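Local coordinates for cupin 2 conserved barrel domain protein (Leptotrichia buccalis, PDB 3RNS) that is of unknown function but carries a cupin barrel, a fold that in related proteins often encloses a metal ion or small ligand, at residues 41-46 with 100-105; 65-70 with 78-83; 58-63 with 84-89; 48-53 with 93-98; 176-181 with 198-203. One frame throughout, in Å; residues are numbered along the deposited sequence.

Contact 1 of 5, residues 41-46 with 100-105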
# COMPACT_ATOMS: atom_id res chain seq x y z
N LEU A 41 6.14 -6.65 -1.99
CA LEU A 41 5.60 -6.54 -3.33
C LEU A 41 5.69 -7.87 -4.11
O LEU A 41 6.65 -8.64 -3.96
CB LEU A 41 6.34 -5.46 -4.11
CG LEU A 41 6.49 -4.08 -3.49
CD1 LEU A 41 7.30 -3.34 -4.47
CD2 LEU A 41 5.08 -3.39 -3.30
N PHE A 42 4.66 -8.13 -4.91
CA PHE A 42 4.57 -9.27 -5.81
C PHE A 42 4.26 -8.84 -7.22
O PHE A 42 3.43 -7.93 -7.42
CB PHE A 42 3.45 -10.20 -5.36
CG PHE A 42 3.79 -11.02 -4.15
CD1 PHE A 42 3.67 -10.50 -2.88
CD2 PHE A 42 4.28 -12.30 -4.29
CE1 PHE A 42 4.01 -11.26 -1.78
CE2 PHE A 42 4.61 -13.09 -3.18
CZ PHE A 42 4.46 -12.56 -1.93
N SER A 43 4.91 -9.47 -8.20
CA SER A 43 4.47 -9.40 -9.60
C SER A 43 4.30 -10.80 -10.12
O SER A 43 5.25 -11.60 -10.08
CB SER A 43 5.48 -8.62 -10.44
OG SER A 43 5.13 -8.59 -11.81
N LEU A 44 3.09 -11.14 -10.56
CA LEU A 44 2.76 -12.45 -11.07
C LEU A 44 2.52 -12.37 -12.57
O LEU A 44 1.71 -11.57 -13.01
CB LEU A 44 1.47 -12.97 -10.44
CG LEU A 44 1.45 -13.45 -9.01
CD1 LEU A 44 1.68 -12.26 -8.07
CD2 LEU A 44 0.09 -14.13 -8.73
N ALA A 45 3.18 -13.21 -13.34
CA ALA A 45 2.98 -13.25 -14.79
C ALA A 45 1.63 -13.90 -15.00
O ALA A 45 1.13 -14.63 -14.13
CB ALA A 45 4.07 -14.09 -15.51
N LYS A 46 1.06 -13.62 -16.16
CA LYS A 46 -0.22 -14.21 -16.54
C LYS A 46 -0.27 -15.67 -16.27
O LYS A 46 0.64 -16.39 -16.61
CB LYS A 46 -0.48 -13.97 -18.02
CG LYS A 46 -1.80 -14.55 -18.48
CD LYS A 46 -1.99 -14.33 -20.00
CE LYS A 46 -3.33 -14.86 -20.47
NZ LYS A 46 -3.91 -13.97 -21.54
N ASN A 100 -0.76 -9.51 -16.05
CA ASN A 100 0.37 -9.24 -15.12
C ASN A 100 -0.12 -8.54 -13.85
O ASN A 100 -0.34 -7.35 -13.84
CB ASN A 100 1.42 -8.41 -15.83
CG ASN A 100 2.70 -8.18 -14.97
OD1 ASN A 100 3.48 -7.30 -15.34
ND2 ASN A 100 2.93 -8.95 -13.88
N LEU A 101 -0.34 -9.32 -12.80
CA LEU A 101 -0.94 -8.87 -11.56
C LEU A 101 0.15 -8.43 -10.61
O LEU A 101 1.10 -9.17 -10.38
CB LEU A 101 -1.73 -10.00 -10.95
CG LEU A 101 -2.42 -9.64 -9.65
CD1 LEU A 101 -3.49 -8.51 -9.86
CD2 LEU A 101 -2.98 -10.91 -9.06
N LYS A 102 0.04 -7.21 -10.10
CA LYS A 102 1.02 -6.72 -9.15
C LYS A 102 0.32 -6.32 -7.87
O LYS A 102 -0.75 -5.68 -7.90
CB LYS A 102 1.83 -5.55 -9.73
CG LYS A 102 2.64 -5.97 -10.99
CD LYS A 102 3.50 -4.86 -11.48
CE LYS A 102 4.24 -5.24 -12.78
NZ LYS A 102 5.07 -4.07 -13.20
N LEU A 103 0.92 -6.66 -6.75
CA LEU A 103 0.24 -6.53 -5.46
C LEU A 103 1.21 -6.02 -4.44
O LEU A 103 2.40 -6.43 -4.44
CB LEU A 103 -0.24 -7.90 -5.01
CG LEU A 103 -1.27 -8.67 -5.82
CD1 LEU A 103 -1.41 -10.06 -5.27
CD2 LEU A 103 -2.63 -7.94 -5.86
N ILE A 104 0.73 -5.13 -3.56
CA ILE A 104 1.39 -4.88 -2.30
C ILE A 104 0.75 -5.84 -1.29
O ILE A 104 -0.48 -5.87 -1.17
CB ILE A 104 1.19 -3.42 -1.76
CG1 ILE A 104 1.56 -2.37 -2.81
CG2 ILE A 104 2.01 -3.24 -0.47
CD1 ILE A 104 1.37 -0.92 -2.35
N GLU A 105 1.55 -6.61 -0.55
CA GLU A 105 1.07 -7.51 0.46
C GLU A 105 1.52 -6.97 1.82
O GLU A 105 2.69 -6.77 2.04
CB GLU A 105 1.63 -8.94 0.27
CG GLU A 105 1.18 -9.93 1.36
CD GLU A 105 1.83 -11.32 1.23
OE1 GLU A 105 2.81 -11.58 1.96
OE2 GLU A 105 1.37 -12.15 0.42
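Phe42 meets Glu105 at a slant at one end of this antiparallel strand pair, while Asn100 tucks its amide against Ser43 and Leu44 at the other. On the face that looks into the barrel, Phe42, Leu44, Leu101 and Leu103 form a row of bumps, paired Phe42 with Leu103 and Leu44 with Leu101; Ile95 and Ala97 of strand 93-97 fit against this row from the facing sheet. The Phe42 ring stands at 43° to the carboxylate of Glu105, with CE1 3.5 Å from OE2. With CG anti to the backbone N (chi1 178°) and the chain extended, the Glu105 carboxylate is carried alongside CE1. On the other face Leu41 and Ile104 lie side by side, CD2 of Leu41 3.7 Å from CG1 of Ile104, and Ser43 beds against the aliphatic stem of Lys102, OG to CE 3.6 Å. Lys102 NZ runs on to Ile19 O and Asn16 OD1, and Ser43 OG to Ser21. Asn100 ND2 donates to Leu44 O (3.0 Å) from well above the carbonyl plane, and Leu101 N (3.1 Å) supplies that oxygen with a second bond. The Tyr38 and Tyr61 hydroxyls take one Glu105 carboxylate oxygen each, and an acetate, probably from the crystallisation liquor though such ions often mark pockets, lies about 4 Å from this side chain. The pair thus joins a greasy middle to a fixed acidic group, consistent with a polar pocket inside the barrel.

Contact 2 of 5, residues 65-70 with 78-83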
# COMPACT_ATOMS: atom_id res chain seq x y z
N ASN A 65 -1.62 -3.17 -10.43
CA ASN A 65 -1.53 -3.50 -11.86
C ASN A 65 -2.27 -4.77 -12.10
O ASN A 65 -2.13 -5.76 -11.34
CB ASN A 65 -0.07 -3.74 -12.35
CG ASN A 65 0.09 -3.55 -13.88
OD1 ASN A 65 0.07 -2.43 -14.37
ND2 ASN A 65 0.30 -4.64 -14.61
N GLY A 66 -3.00 -4.77 -13.21
CA GLY A 66 -3.57 -5.98 -13.74
C GLY A 66 -4.83 -6.44 -13.06
O GLY A 66 -5.53 -5.66 -12.39
N ASN A 67 -5.11 -7.72 -13.24
CA ASN A 67 -6.36 -8.34 -12.84
C ASN A 67 -6.07 -9.71 -12.36
O ASN A 67 -5.28 -10.37 -12.99
CB ASN A 67 -7.28 -8.53 -14.08
CG ASN A 67 -7.81 -7.24 -14.60
OD1 ASN A 67 -8.72 -6.65 -14.01
ND2 ASN A 67 -7.22 -6.76 -15.69
N GLY A 68 -6.78 -10.17 -11.35
CA GLY A 68 -6.70 -11.55 -10.95
C GLY A 68 -7.89 -12.05 -10.17
O GLY A 68 -8.90 -11.37 -10.05
N GLU A 69 -7.75 -13.27 -9.64
CA GLU A 69 -8.80 -13.96 -8.91
C GLU A 69 -8.22 -14.54 -7.61
O GLU A 69 -7.12 -15.10 -7.62
CB GLU A 69 -9.39 -15.05 -9.79
CG GLU A 69 -9.87 -14.51 -11.15
CD GLU A 69 -10.72 -15.50 -11.97
OE1 GLU A 69 -10.33 -16.67 -12.14
OE2 GLU A 69 -11.80 -15.07 -12.47
N ILE A 70 -8.95 -14.37 -6.51
CA ILE A 70 -8.53 -14.90 -5.23
C ILE A 70 -9.54 -15.94 -4.86
O ILE A 70 -10.73 -15.69 -4.95
CB ILE A 70 -8.49 -13.84 -4.12
CG1 ILE A 70 -8.09 -12.45 -4.65
CG2 ILE A 70 -7.51 -14.26 -3.02
CD1 ILE A 70 -6.59 -12.21 -4.77
N THR A 78 -12.83 -11.39 -7.28
CA THR A 78 -12.07 -10.77 -8.36
C THR A 78 -11.30 -9.56 -7.78
O THR A 78 -11.81 -8.87 -6.91
CB THR A 78 -13.02 -10.37 -9.51
OG1 THR A 78 -13.45 -11.56 -10.18
CG2 THR A 78 -12.33 -9.46 -10.50
N ILE A 79 -10.08 -9.35 -8.25
CA ILE A 79 -9.27 -8.22 -7.80
C ILE A 79 -8.70 -7.54 -9.03
O ILE A 79 -8.28 -8.19 -9.98
CB ILE A 79 -8.17 -8.60 -6.73
CG1 ILE A 79 -7.60 -7.34 -6.07
CG2 ILE A 79 -7.00 -9.41 -7.32
CD1 ILE A 79 -6.70 -7.61 -4.78
N SER A 80 -8.71 -6.22 -9.01
CA SER A 80 -8.25 -5.40 -10.12
C SER A 80 -7.44 -4.21 -9.63
O SER A 80 -7.44 -3.88 -8.42
CB SER A 80 -9.46 -4.92 -10.93
OG SER A 80 -9.02 -4.24 -12.10
N ASN A 81 -6.75 -3.57 -10.56
CA ASN A 81 -5.99 -2.36 -10.24
C ASN A 81 -6.79 -1.33 -9.42
O ASN A 81 -7.86 -1.01 -9.80
CB ASN A 81 -5.56 -1.69 -11.55
CG ASN A 81 -4.44 -0.68 -11.36
OD1 ASN A 81 -3.98 -0.12 -12.33
ND2 ASN A 81 -3.99 -0.44 -10.14
N GLY A 82 -6.23 -0.82 -8.32
CA GLY A 82 -6.93 0.07 -7.40
C GLY A 82 -7.67 -0.59 -6.25
O GLY A 82 -8.19 0.09 -5.34
N ASP A 83 -7.76 -1.90 -6.27
CA ASP A 83 -8.54 -2.61 -5.27
C ASP A 83 -7.71 -2.98 -4.05
O ASP A 83 -6.53 -3.29 -4.16
CB ASP A 83 -9.09 -3.89 -5.81
CG ASP A 83 -10.26 -3.68 -6.76
OD1 ASP A 83 -10.93 -2.62 -6.72
OD2 ASP A 83 -10.53 -4.64 -7.52
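The Asn67 carboxamide meets Ser80 above its plane: in one of the two modelled serine conformers OG donates to Asn67 OD1 at 3.1 Å, 41° out of that plane. Asn67 CG lies beside its own backbone N (chi1 -71°), which brings OD1 over toward the serine. At the turn end the Asn81 amide stands near the backbone of Asn65, ND2 3.6 Å from Asn65 N, while bonding to Cys63 O. Asn67 and Ser80 belong to the beta hairpin of strands 67-72 and 76-80, continued by the turn that leads on to strand 83-87. Gly68 and Ile79 form its hydrogen-bonded pair, with Gly68 N to Ile79 O at 2.8 Å and Ile79 N to Gly68 O at 3.0 Å. A leucine in place of Asn67 would probably leave the Ser80 hydroxyl, in this conformer, without its acceptor. On the inner face Ile79 CG2 touches Ile70 CD1 (3.8 Å), the two side chains meeting at a slant and Ile70 continuing onto Leu85 and Ile87. A CB at Gly68 would point to this same face, close to Ile79 CG2. Beyond the pair, Asn81 N makes only a weak bond to Gly66 O (3.0 Å). Ser80 to Asp83 then form a type II turn whose third residue, Gly82, has positive phi. The turn is clasped by a side chain as well: Asp83 OD2 accepts Ser80 N at 2.8 Å on its anti side, tilted out of the carboxylate plane.

Contact 3 of 5, residues 58-63 with 84-89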
# COMPACT_ATOMS: atom_id res chain seq x y z
N ASN A 58 -3.33 -11.85 9.76
CA ASN A 58 -4.09 -11.31 8.64
C ASN A 58 -3.19 -10.87 7.49
O ASN A 58 -2.01 -10.52 7.71
CB ASN A 58 -4.97 -10.14 9.10
CG ASN A 58 -5.86 -10.50 10.29
OD1 ASN A 58 -6.69 -11.40 10.21
ND2 ASN A 58 -5.67 -9.81 11.41
N ARG A 59 -3.74 -10.90 6.29
CA ARG A 59 -3.07 -10.41 5.11
C ARG A 59 -3.98 -9.41 4.40
O ARG A 59 -5.21 -9.61 4.35
CB ARG A 59 -2.76 -11.54 4.16
CG ARG A 59 -1.87 -12.65 4.72
CD ARG A 59 -0.41 -12.27 4.65
NE ARG A 59 0.49 -13.29 5.20
CZ ARG A 59 0.80 -13.41 6.50
NH1 ARG A 59 0.24 -12.63 7.42
NH2 ARG A 59 1.66 -14.34 6.89
N TYR A 60 -3.38 -8.36 3.88
CA TYR A 60 -4.05 -7.32 3.14
C TYR A 60 -3.28 -7.14 1.84
O TYR A 60 -2.05 -7.22 1.82
CB TYR A 60 -4.04 -6.00 3.92
CG TYR A 60 -4.55 -6.15 5.32
CD1 TYR A 60 -5.87 -5.98 5.61
CD2 TYR A 60 -3.68 -6.48 6.35
CE1 TYR A 60 -6.36 -6.18 6.92
CE2 TYR A 60 -4.15 -6.67 7.65
CZ TYR A 60 -5.49 -6.52 7.93
OH TYR A 60 -5.95 -6.68 9.22
N TYR A 61 -4.01 -6.86 0.77
CA TYR A 61 -3.48 -6.71 -0.56
C TYR A 61 -3.99 -5.44 -1.15
O TYR A 61 -5.22 -5.18 -1.06
CB TYR A 61 -3.93 -7.87 -1.44
CG TYR A 61 -3.25 -9.16 -1.05
CD1 TYR A 61 -1.96 -9.41 -1.46
CD2 TYR A 61 -3.88 -10.09 -0.22
CE1 TYR A 61 -1.30 -10.56 -1.10
CE2 TYR A 61 -3.23 -11.25 0.15
CZ TYR A 61 -1.94 -11.47 -0.30
OH TYR A 61 -1.23 -12.57 0.06
N TYR A 62 -3.09 -4.67 -1.76
CA TYR A 62 -3.47 -3.55 -2.63
C TYR A 62 -2.95 -3.85 -4.02
O TYR A 62 -1.74 -4.11 -4.20
CB TYR A 62 -2.93 -2.22 -2.09
CG TYR A 62 -3.21 -1.07 -3.04
CD1 TYR A 62 -4.53 -0.62 -3.23
CD2 TYR A 62 -2.22 -0.52 -3.83
CE1 TYR A 62 -4.83 0.36 -4.12
CE2 TYR A 62 -2.54 0.52 -4.74
CZ TYR A 62 -3.84 0.92 -4.88
OH TYR A 62 -4.22 1.91 -5.74
N CYS A 63 -3.83 -3.85 -5.02
CA CYS A 63 -3.45 -4.18 -6.39
C CYS A 63 -3.12 -2.91 -7.15
O CYS A 63 -3.96 -1.98 -7.25
CB CYS A 63 -4.59 -4.94 -7.08
SG CYS A 63 -4.31 -5.26 -8.78
N PHE A 84 -8.41 -3.03 -2.91
CA PHE A 84 -7.92 -3.47 -1.64
C PHE A 84 -8.73 -4.68 -1.18
O PHE A 84 -9.96 -4.71 -1.38
CB PHE A 84 -8.09 -2.34 -0.66
CG PHE A 84 -7.50 -2.59 0.67
CD1 PHE A 84 -8.27 -3.05 1.72
CD2 PHE A 84 -6.16 -2.37 0.87
CE1 PHE A 84 -7.68 -3.25 2.99
CE2 PHE A 84 -5.57 -2.59 2.12
CZ PHE A 84 -6.33 -3.01 3.17
N LEU A 85 -8.04 -5.65 -0.58
CA LEU A 85 -8.67 -6.83 -0.04
C LEU A 85 -7.99 -7.28 1.26
O LEU A 85 -6.76 -7.31 1.34
CB LEU A 85 -8.55 -7.98 -1.06
CG LEU A 85 -9.11 -9.38 -0.70
CD1 LEU A 85 -10.62 -9.34 -0.54
CD2 LEU A 85 -8.74 -10.32 -1.78
N GLU A 86 -8.80 -7.62 2.26
CA GLU A 86 -8.34 -8.22 3.51
C GLU A 86 -8.66 -9.71 3.50
O GLU A 86 -9.75 -10.11 3.11
CB GLU A 86 -9.04 -7.63 4.73
CG GLU A 86 -8.83 -8.51 5.98
CD GLU A 86 -9.41 -7.97 7.31
OE1 GLU A 86 -9.86 -6.81 7.39
OE2 GLU A 86 -9.38 -8.73 8.31
N ILE A 87 -7.69 -10.50 3.95
CA ILE A 87 -7.85 -11.95 4.14
C ILE A 87 -7.52 -12.24 5.60
O ILE A 87 -6.39 -12.06 6.04
CB ILE A 87 -6.92 -12.75 3.18
CG1 ILE A 87 -7.18 -12.29 1.73
CG2 ILE A 87 -7.14 -14.23 3.34
CD1 ILE A 87 -6.60 -13.13 0.66
N THR A 88 -8.53 -12.64 6.36
CA THR A 88 -8.34 -12.89 7.79
C THR A 88 -7.50 -14.17 8.06
O THR A 88 -7.40 -15.06 7.21
CB THR A 88 -9.72 -12.90 8.55
OG1 THR A 88 -10.61 -13.83 7.93
CG2 THR A 88 -10.37 -11.52 8.50
N ALA A 89 -6.87 -14.22 9.23
CA ALA A 89 -6.08 -15.37 9.70
C ALA A 89 -6.86 -16.70 9.63
O ALA A 89 -8.08 -16.72 9.69
CB ALA A 89 -5.60 -15.12 11.15
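Asn58 opens the contact with a side-chain bond: in the conformer described, OD1 accepts Ala89 N at 3.0 Å and gives the end of strand 84-87 one more tie. Arg59 follows in a hydrogen-bonded pair with Ile87, Ile87 N reaching Arg59 O at 2.7 Å, while its bent side chain leads away to where NH1 bonds to Asn58 O and to Glu108 O. Tyr60 swings to the other face and lies alongside Glu86, its CE1 3.5 Å from Glu86 CG; its CB touches Phe84 CZ (3.8 Å) at a slant. Tyr61 pairs with Leu85 through Tyr61 N and Leu85 O (2.8 Å), and its CE2 meets Ile87 CD1 at 3.9 Å. Tyr62 returns to the Tyr60 face, its CB at the edge of the Phe84 ring. The pair lies within a six-stranded sheet: strand 101-108 flanks 59-65 on its other side, Ile95 and Tyr93 of strand 93-97 pack on the Tyr61 face, and strands 142-150 and 153-160 of the second barrel meet Tyr60.

Contact 4 of 5, residues 48-53 with 93-98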
# COMPACT_ATOMS: atom_id res chain seq x y z
N GLU A 48 0.08 -17.33 -13.62
CA GLU A 48 0.79 -17.88 -12.45
C GLU A 48 -0.07 -17.72 -11.22
O GLU A 48 -1.05 -16.97 -11.22
CB GLU A 48 2.13 -17.16 -12.26
CG GLU A 48 3.10 -17.43 -13.45
CD GLU A 48 3.45 -18.92 -13.59
OE1 GLU A 48 3.99 -19.49 -12.62
OE2 GLU A 48 3.18 -19.54 -14.64
N GLU A 49 0.31 -18.40 -10.16
CA GLU A 49 -0.35 -18.21 -8.88
C GLU A 49 0.55 -18.27 -7.66
O GLU A 49 1.62 -18.86 -7.68
CB GLU A 49 -1.47 -19.23 -8.74
CG GLU A 49 -1.04 -20.66 -8.81
CD GLU A 49 -2.25 -21.60 -8.77
OE1 GLU A 49 -2.30 -22.41 -7.82
OE2 GLU A 49 -3.14 -21.53 -9.67
N ILE A 50 0.09 -17.64 -6.59
CA ILE A 50 0.69 -17.83 -5.29
C ILE A 50 -0.38 -18.54 -4.43
O ILE A 50 -1.57 -18.25 -4.56
CB ILE A 50 1.24 -16.48 -4.67
CG1 ILE A 50 0.13 -15.52 -4.31
CG2 ILE A 50 2.13 -15.74 -5.68
CD1 ILE A 50 0.59 -14.04 -4.05
N THR A 51 0.04 -19.51 -3.62
CA THR A 51 -0.87 -20.21 -2.70
C THR A 51 -0.40 -19.97 -1.28
O THR A 51 0.79 -19.99 -1.03
CB THR A 51 -0.93 -21.73 -2.93
OG1 THR A 51 0.40 -22.26 -2.91
CG2 THR A 51 -1.56 -22.08 -4.26
N ALA A 52 -1.33 -19.71 -0.37
CA ALA A 52 -0.99 -19.49 1.01
C ALA A 52 -1.83 -20.41 1.89
O ALA A 52 -3.05 -20.49 1.75
CB ALA A 52 -1.21 -18.08 1.38
N GLU A 53 -1.15 -21.12 2.79
CA GLU A 53 -1.82 -22.01 3.75
C GLU A 53 -2.41 -21.15 4.89
O GLU A 53 -2.19 -19.94 4.93
CB GLU A 53 -0.87 -23.09 4.32
CG GLU A 53 0.26 -23.62 3.37
CD GLU A 53 -0.16 -24.75 2.42
OE1 GLU A 53 -0.68 -25.79 2.88
OE2 GLU A 53 0.07 -24.60 1.19
N TYR A 93 -5.78 -19.80 0.96
CA TYR A 93 -6.16 -19.08 -0.25
C TYR A 93 -5.13 -19.28 -1.36
O TYR A 93 -4.03 -19.75 -1.15
CB TYR A 93 -6.40 -17.59 0.04
CG TYR A 93 -5.19 -16.78 0.49
CD1 TYR A 93 -4.83 -16.72 1.84
CD2 TYR A 93 -4.42 -16.07 -0.42
CE1 TYR A 93 -3.73 -15.99 2.25
CE2 TYR A 93 -3.33 -15.32 -0.02
CZ TYR A 93 -3.00 -15.28 1.32
OH TYR A 93 -1.90 -14.56 1.74
N SER A 94 -5.55 -18.95 -2.56
CA SER A 94 -4.66 -18.87 -3.68
C SER A 94 -4.98 -17.56 -4.38
O SER A 94 -6.11 -17.05 -4.27
CB SER A 94 -4.84 -20.07 -4.62
OG SER A 94 -6.18 -20.16 -5.07
N ILE A 95 -3.98 -17.02 -5.09
CA ILE A 95 -4.14 -15.83 -5.96
C ILE A 95 -3.64 -16.14 -7.38
O ILE A 95 -2.47 -16.52 -7.55
CB ILE A 95 -3.35 -14.64 -5.45
CG1 ILE A 95 -3.72 -14.33 -3.98
CG2 ILE A 95 -3.60 -13.40 -6.31
CD1 ILE A 95 -3.01 -13.08 -3.41
N GLU A 96 -4.54 -16.02 -8.36
CA GLU A 96 -4.24 -16.30 -9.76
C GLU A 96 -4.21 -15.01 -10.55
O GLU A 96 -5.09 -14.16 -10.46
CB GLU A 96 -5.26 -17.26 -10.38
CG GLU A 96 -5.33 -18.62 -9.72
CD GLU A 96 -6.25 -19.65 -10.47
OE1 GLU A 96 -6.31 -20.83 -10.04
OE2 GLU A 96 -6.90 -19.28 -11.47
N ALA A 97 -3.17 -14.86 -11.35
CA ALA A 97 -3.05 -13.72 -12.25
C ALA A 97 -3.73 -14.02 -13.60
O ALA A 97 -3.38 -14.98 -14.26
CB ALA A 97 -1.55 -13.41 -12.46
N ARG A 98 -4.67 -13.15 -14.02
CA ARG A 98 -5.32 -13.25 -15.33
C ARG A 98 -4.52 -12.52 -16.40
O ARG A 98 -4.66 -12.78 -17.56
CB ARG A 98 -6.73 -12.65 -15.27
CG ARG A 98 -7.64 -13.46 -14.37
CD ARG A 98 -8.07 -14.77 -15.05
NE ARG A 98 -7.86 -15.90 -14.14
CZ ARG A 98 -6.88 -16.79 -14.22
NH1 ARG A 98 -5.99 -16.76 -15.20
NH2 ARG A 98 -6.81 -17.73 -13.30
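Ala52 and Tyr93 make the contact's CH-pi interaction: the methyl CB sits over one face of the tyrosine ring, 3.6 Å from its centroid and shifted toward the rim, nearest CZ. The ring comes to lie over the alanine because Tyr93 CG is placed between its backbone N and carbonyl carbon (chi1 65°). Its hydroxyl is bonded to Tyr61. Apolar packing continues on the same face, where Ile50 and Ile95 run side by side; CG1 of Ile50 is 3.8 Å from CB of Ile95, and their CD1 tips are also 3.8 Å apart. Phe42 and Leu44 of strand 37-44 touch Ile50. Backbone bonds join the strands in regular antiparallel order, among them Ile95 N to Ile50 O at 2.8 Å, Ala52 N to Tyr93 O at 2.8 Å and, at the end, Ala97 N to Glu48 O at 3.0 Å. On the outward face Glu49 OE2 and Glu96 OE1 approach to 3.3 Å, two acceptors that would probably repel unless solvent or a proton intervenes. Arg98 forms salt bridges to Asp47 and, at a doubtfully short distance, to Glu96, probably offsetting part of this charge. Strand 49-52 is an edge strand of a four-stranded sheet that closes over the larger one, as in the antiparallel sandwich of the cupin barrel.

Contact 5 of 5, residues 176-181 with 198-203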
# COMPACT_ATOMS: atom_id res chain seq x y z
N LEU A 176 4.89 3.73 4.82
CA LEU A 176 4.86 3.73 3.38
C LEU A 176 3.59 4.50 2.93
O LEU A 176 2.47 4.15 3.31
CB LEU A 176 4.79 2.28 2.84
CG LEU A 176 4.72 2.25 1.30
CD1 LEU A 176 6.13 2.57 0.71
CD2 LEU A 176 4.13 0.88 0.87
N VAL A 177 3.77 5.52 2.12
CA VAL A 177 2.65 6.24 1.55
C VAL A 177 2.60 5.94 0.05
O VAL A 177 3.66 5.79 -0.61
CB VAL A 177 2.72 7.76 1.85
CG1 VAL A 177 2.68 7.96 3.39
CG2 VAL A 177 3.99 8.42 1.26
N THR A 178 1.40 5.75 -0.46
CA THR A 178 1.16 5.55 -1.88
C THR A 178 0.07 6.52 -2.34
O THR A 178 -1.03 6.54 -1.75
CB THR A 178 0.69 4.11 -2.21
OG1 THR A 178 1.62 3.16 -1.64
CG2 THR A 178 0.68 3.86 -3.73
N VAL A 179 0.33 7.25 -3.42
CA VAL A 179 -0.60 8.24 -3.87
C VAL A 179 -1.53 7.57 -4.84
O VAL A 179 -1.09 7.01 -5.84
CB VAL A 179 0.09 9.44 -4.50
CG1 VAL A 179 -0.93 10.39 -5.21
CG2 VAL A 179 0.89 10.20 -3.39
N LEU A 180 -2.84 7.66 -4.53
CA LEU A 180 -3.88 7.00 -5.31
C LEU A 180 -4.50 7.86 -6.40
O LEU A 180 -5.15 7.34 -7.31
CB LEU A 180 -5.00 6.52 -4.36
CG LEU A 180 -4.53 5.66 -3.18
CD1 LEU A 180 -5.71 5.39 -2.26
CD2 LEU A 180 -3.92 4.34 -3.72
N ASP A 181 -4.36 9.18 -6.29
CA ASP A 181 -5.00 10.14 -7.18
C ASP A 181 -4.30 11.46 -6.98
O ASP A 181 -3.91 11.81 -5.86
CB ASP A 181 -6.49 10.30 -6.84
CG ASP A 181 -7.23 11.24 -7.85
OD1 ASP A 181 -7.11 10.98 -9.06
OD2 ASP A 181 -7.90 12.22 -7.43
N GLY A 198 0.36 6.70 -8.42
CA GLY A 198 1.07 5.47 -8.76
C GLY A 198 2.44 5.37 -8.11
O GLY A 198 3.07 4.34 -8.17
N GLU A 199 2.90 6.42 -7.43
CA GLU A 199 4.21 6.36 -6.76
C GLU A 199 4.02 6.22 -5.27
O GLU A 199 2.93 6.53 -4.71
CB GLU A 199 5.01 7.60 -7.07
CG GLU A 199 5.31 7.82 -8.60
CD GLU A 199 6.08 9.14 -8.87
OE1 GLU A 199 5.99 10.11 -8.04
OE2 GLU A 199 6.75 9.25 -9.92
N SER A 200 5.08 5.77 -4.63
CA SER A 200 5.12 5.57 -3.20
C SER A 200 6.38 6.14 -2.61
O SER A 200 7.36 6.41 -3.30
CB SER A 200 5.05 4.07 -2.90
OG SER A 200 3.96 3.42 -3.56
N ALA A 201 6.40 6.28 -1.30
CA ALA A 201 7.60 6.69 -0.58
C ALA A 201 7.57 6.18 0.85
O ALA A 201 6.50 6.00 1.46
CB ALA A 201 7.75 8.29 -0.59
N VAL A 202 8.75 6.04 1.43
CA VAL A 202 8.86 5.70 2.84
C VAL A 202 9.20 6.93 3.67
O VAL A 202 10.13 7.67 3.35
CB VAL A 202 9.92 4.58 3.08
CG1 VAL A 202 10.09 4.30 4.60
CG2 VAL A 202 9.48 3.32 2.38
N LEU A 203 8.43 7.16 4.73
CA LEU A 203 8.68 8.21 5.68
C LEU A 203 9.20 7.48 6.89
O LEU A 203 8.43 6.78 7.56
CB LEU A 203 7.40 9.00 6.02
CG LEU A 203 6.45 9.35 4.86
CD1 LEU A 203 5.15 10.04 5.39
CD2 LEU A 203 7.19 10.22 3.89
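Thr178 and Ser200 sit at the tight heart of this contact, their hydroxyls OG1 and OG hydrogen-bonded at 3.0 Å across a non-hydrogen-bonded antiparallel pair. Ser200 OG is also close to the threonine methyl, CG2 at 3.3 Å, so OG1 bonds it while CG2 packs close. Thr178 OG1 lies beside its backbone N and CG2 beside its carbonyl carbon (chi1 -53°), turning both toward the serine. Putting a valine at Thr178 would probably leave Ser200 OG without its hydroxyl mate in a buried setting. On the same face Leu176 crosses Val202 at about a right angle, CD1 to CG2 3.8 Å. On the opposite face Val177 lies against Ala201 and meets Leu203 crosswise, Val177 CG1 to Leu203 CD1 again 3.8 Å; Tyr186, Met220 and Leu222 pack round this valine. Backbone bonds hold the middle, notably Val177 N to Ala201 O at 2.8 Å. The other end is more solvent-exposed and sparser in side-chain contacts, though its backbone bonds persist: Glu199 points away and bonds to Lys196 N, and exposed Gly198, at a positive phi, gives its N to Val179 O (3.0 Å) beside Val179 N to Glu199 O (3.0 Å). In the sheet, strand 174-180 lies between 199-203 and 218-225, while the short N-terminal strand 13-14 borders 199-203, and strands 183-188 and 191-196 of the facing sheet cover Val177 and Val179.

In the fold
Contacts 1 to 4 build one barrel and contact 5 belongs to the other, within the cupin family domain. Contact 1 closes the outer loop, and contacts 4, 3 and 2 are nested successively within it. Contacts 1 and 3 share the larger sheet, contacts 2 and 4 the smaller. Inside, Tyr61 OH of contact 3 joins Glu105 OE2 of contact 1 and Tyr93 OH of contact 4, each at 2.7 Å, a polar cluster beside a bound acetate, probably from the crystallisation liquor, that may mark a pocket. Contact 5 lies about 17 Å from contact 1, centre to centre; Ile104 CD1 meets Thr178 OG1 at 4.1 Å where the barrels pack. Contacts 4 and 5, about 25 Å apart between centres, do not touch.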